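Local coordinates for protein complement factor H (Mus musculus, PDB 2YBY) that regulates complement as a soluble chain of Sushi domains, probably restraining the alternative pathway on host surfaces, at residues Y73-G77 against P119-I123. The protein carries 1 engineered substitution. Numbering follows the deposited sequence.
Sequences YVENG and PPKCI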
ATOM      1  N   TYR A  73      -6.268 -16.637   2.634  1.00 21.48           N
ATOM      2  CA  TYR A  73      -6.717 -17.718   3.499  0.50 21.26           C
ATOM      3  C   TYR A  73      -7.440 -17.211   4.748  1.00 23.70           C
ATOM      4  O   TYR A  73      -6.946 -16.275   5.393  1.00 21.92           O
ATOM      5  CB  TYR A  73      -5.498 -18.575   3.912  0.50 23.23           C
ATOM      6  CG  TYR A  73      -4.601 -18.934   2.744  0.50 24.75           C
ATOM      7  CD1 TYR A  73      -4.956 -19.933   1.849  0.50 27.04           C
ATOM      8  CD2 TYR A  73      -3.410 -18.255   2.521  0.50 25.50           C
ATOM      9  CE1 TYR A  73      -4.136 -20.263   0.768  0.50 28.04           C
ATOM     10  CE2 TYR A  73      -2.591 -18.562   1.441  0.50 26.65           C
ATOM     11  CZ  TYR A  73      -2.950 -19.573   0.567  0.50 35.66           C
ATOM     12  OH  TYR A  73      -2.145 -19.886  -0.504  0.50 37.66           O
ATOM     13  N   VAL A  74      -8.559 -17.854   5.112  1.00 21.79           N
ATOM     14  CA  VAL A  74      -9.298 -17.576   6.328  1.00 20.70           C
ATOM     15  C   VAL A  74      -9.462 -18.919   7.035  1.00 25.40           C
ATOM     16  O   VAL A  74     -10.004 -19.842   6.435  1.00 26.85           O
ATOM     17  CB  VAL A  74     -10.685 -16.928   6.102  1.00 24.11           C
ATOM     18  CG1 VAL A  74     -11.377 -16.684   7.456  1.00 24.56           C
ATOM     19  CG2 VAL A  74     -10.537 -15.608   5.332  1.00 23.52           C
ATOM     20  N   GLU A  75      -9.011 -19.014   8.281  1.00 23.03           N
ATOM     21  CA  GLU A  75      -9.172 -20.237   9.070  1.00 23.12           C
ATOM     22  C   GLU A  75     -10.609 -20.260   9.576  1.00 26.20           C
ATOM     23  O   GLU A  75     -11.040 -19.292  10.204  1.00 25.86           O
ATOM     24  CB  GLU A  75      -8.185 -20.294  10.250  1.00 24.64           C
ATOM     25  CG  GLU A  75      -8.316 -21.567  11.084  1.00 32.29           C
ATOM     26  CD  GLU A  75      -7.499 -21.585  12.360  1.00 42.05           C
ATOM     27  OE1 GLU A  75      -6.372 -21.048  12.348  1.00 37.04           O
ATOM     28  OE2 GLU A  75      -8.005 -22.090  13.388  1.00 39.90           O
ATOM     29  N   ASN A  76     -11.322 -21.375   9.318  1.00 24.41           N
ATOM     30  CA  ASN A  76     -12.730 -21.601   9.690  1.00 24.69           C
ATOM     31  C   ASN A  76     -13.609 -20.551   8.999  1.00 28.15           C
ATOM     32  O   ASN A  76     -14.571 -20.063   9.589  1.00 27.72           O
ATOM     33  CB  ASN A  76     -12.959 -21.597  11.208  1.00 27.19           C
ATOM     34  CG  ASN A  76     -12.412 -22.825  11.913  1.00 44.24           C
ATOM     35  OD1 ASN A  76     -12.564 -23.953  11.437  1.00 40.90           O
ATOM     36  ND2 ASN A  76     -11.798 -22.640  13.071  1.00 31.84           N
ATOM     37  N   GLY A  77     -13.268 -20.242   7.754  1.00 27.65           N
ATOM     38  CA  GLY A  77     -13.980 -19.247   6.968  1.00 27.78           C
ATOM     39  C   GLY A  77     -13.761 -19.438   5.486  1.00 31.25           C
ATOM     40  O   GLY A  77     -13.019 -20.322   5.044  1.00 32.32           O
ATOM     41  N   PRO A 119      -6.674 -10.716  12.924  1.00 22.23           N
ATOM     42  CA  PRO A 119      -6.207 -11.608  11.862  1.00 22.03           C
ATOM     43  C   PRO A 119      -7.337 -12.433  11.237  1.00 24.04           C
ATOM     44  O   PRO A 119      -8.391 -12.638  11.868  1.00 22.13           O
ATOM     45  CB  PRO A 119      -5.235 -12.547  12.592  1.00 24.81           C
ATOM     46  CG  PRO A 119      -4.895 -11.872  13.853  1.00 29.07           C
ATOM     47  CD  PRO A 119      -6.168 -11.175  14.229  1.00 24.22           C
ATOM     48  N   PRO A 120      -7.093 -12.972  10.031  1.00 21.70           N
ATOM     49  CA  PRO A 120      -8.103 -13.781   9.338  1.00 21.67           C
ATOM     50  C   PRO A 120      -8.224 -15.190   9.904  1.00 25.67           C
ATOM     51  O   PRO A 120      -7.917 -16.193   9.248  1.00 27.28           O
ATOM     52  CB  PRO A 120      -7.597 -13.798   7.892  1.00 22.88           C
ATOM     53  CG  PRO A 120      -6.153 -13.638   7.995  1.00 26.34           C
ATOM     54  CD  PRO A 120      -5.895 -12.774   9.186  1.00 23.24           C
ATOM     55  N   LYS A 121      -8.626 -15.248  11.150  1.00 21.70           N
ATOM     56  CA  LYS A 121      -8.818 -16.475  11.901  1.00 21.52           C
ATOM     57  C   LYS A 121     -10.163 -16.377  12.625  1.00 22.99           C
ATOM     58  O   LYS A 121     -10.320 -15.566  13.540  1.00 21.96           O
ATOM     59  CB  LYS A 121      -7.660 -16.642  12.905  1.00 24.06           C
ATOM     60  CG  LYS A 121      -7.652 -17.954  13.669  1.00 41.76           C
ATOM     61  CD  LYS A 121      -6.337 -18.108  14.444  1.00 47.40           C
ATOM     62  CE  LYS A 121      -6.282 -19.333  15.323  1.00 55.89           C
ATOM     63  NZ  LYS A 121      -4.958 -19.466  15.986  1.00 62.62           N
ATOM     64  N   CYS A 122     -11.144 -17.170  12.185  1.00 22.49           N
ATOM     65  CA  CYS A 122     -12.460 -17.183  12.834  1.00 21.54           C
ATOM     66  C   CYS A 122     -12.350 -18.161  14.023  1.00 26.11           C
ATOM     67  O   CYS A 122     -11.925 -19.302  13.840  1.00 28.94           O
ATOM     68  CB  CYS A 122     -13.541 -17.603  11.853  1.00 20.79           C
ATOM     69  SG  CYS A 122     -13.653 -16.540  10.382  1.00 22.45           S
ATOM     70  N   ILE A 123     -12.746 -17.707  15.207  1.00 24.11           N
ATOM     71  CA  ILE A 123     -12.630 -18.479  16.457  1.00 28.65           C
ATOM     72  C   ILE A 123     -13.936 -18.573  17.251  1.00 63.91           C
ATOM     73  O   ILE A 123     -14.828 -17.747  17.101  1.00 34.87           O
ATOM     74  CB  ILE A 123     -11.512 -17.879  17.333  1.00 31.29           C
ATOM     75  CG1 ILE A 123     -11.845 -16.454  17.804  1.00 30.92           C
ATOM     76  CG2 ILE A 123     -10.164 -17.907  16.607  1.00 31.64           C
ATOM     77  CD1 ILE A 123     -10.984 -15.935  18.955  1.00 37.80           C
TER
HETATM   78  O   HOH W   1      -5.151 -17.084   7.474  1.00 37.54           O
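Glu75 is gripped through its backbone by both neighbours of Lys121, a worked example of a single parallel beta bridge joining two loops, one after strand 66-71 and one after strand 115-117. Glu75 N gives a hydrogen bond to Pro120 O (3.2 Å), meeting the oxygen from well off the carbonyl plane, while Glu75 O takes a shorter one from Cys122 N at 2.9 Å, the donor nearer the carbonyl plane (tilted 15° against 29°). Pro120 centres an inverse gamma turn, in which Lys121 N bonds back to Pro119 O. Pro120 O also receives a CA-H contact from Val74 and a weak bond from a water that donates more firmly to Tyr73 O, 2.9 Å from the water oxygen.

In the Sushi fold, cysteines pair first with third and second with fourth; Cys122 is the fourth of this repeat and is bonded to Cys96. The bridge thus ties the repeat's last cysteine to the loop following strand 66-71.

Apolar packing gathers on the buried face. Val74 directs CG1, anti to its own N (chi1 180°), at Cys122 SG, 3.7 Å off, and Val94 lies against the same valine. Val74 CG2 lies 4.3 Å from Pro120 CB.

Polar side chains lie toward the outside. Glu75 and Lys121 run side by side, and Glu75 OE1 rests against the methylene Lys121 CE at 3.4 Å. Glu75 OE1 stays 4.2 Å from Lys121 NZ, beyond a salt bridge, leaving at most a loose electrostatic attraction. Asn76, on the type II turn from Val74 to Gly77, reaches across with ND2 to make a weak hydrogen bond to Cys122 O (3.4 Å).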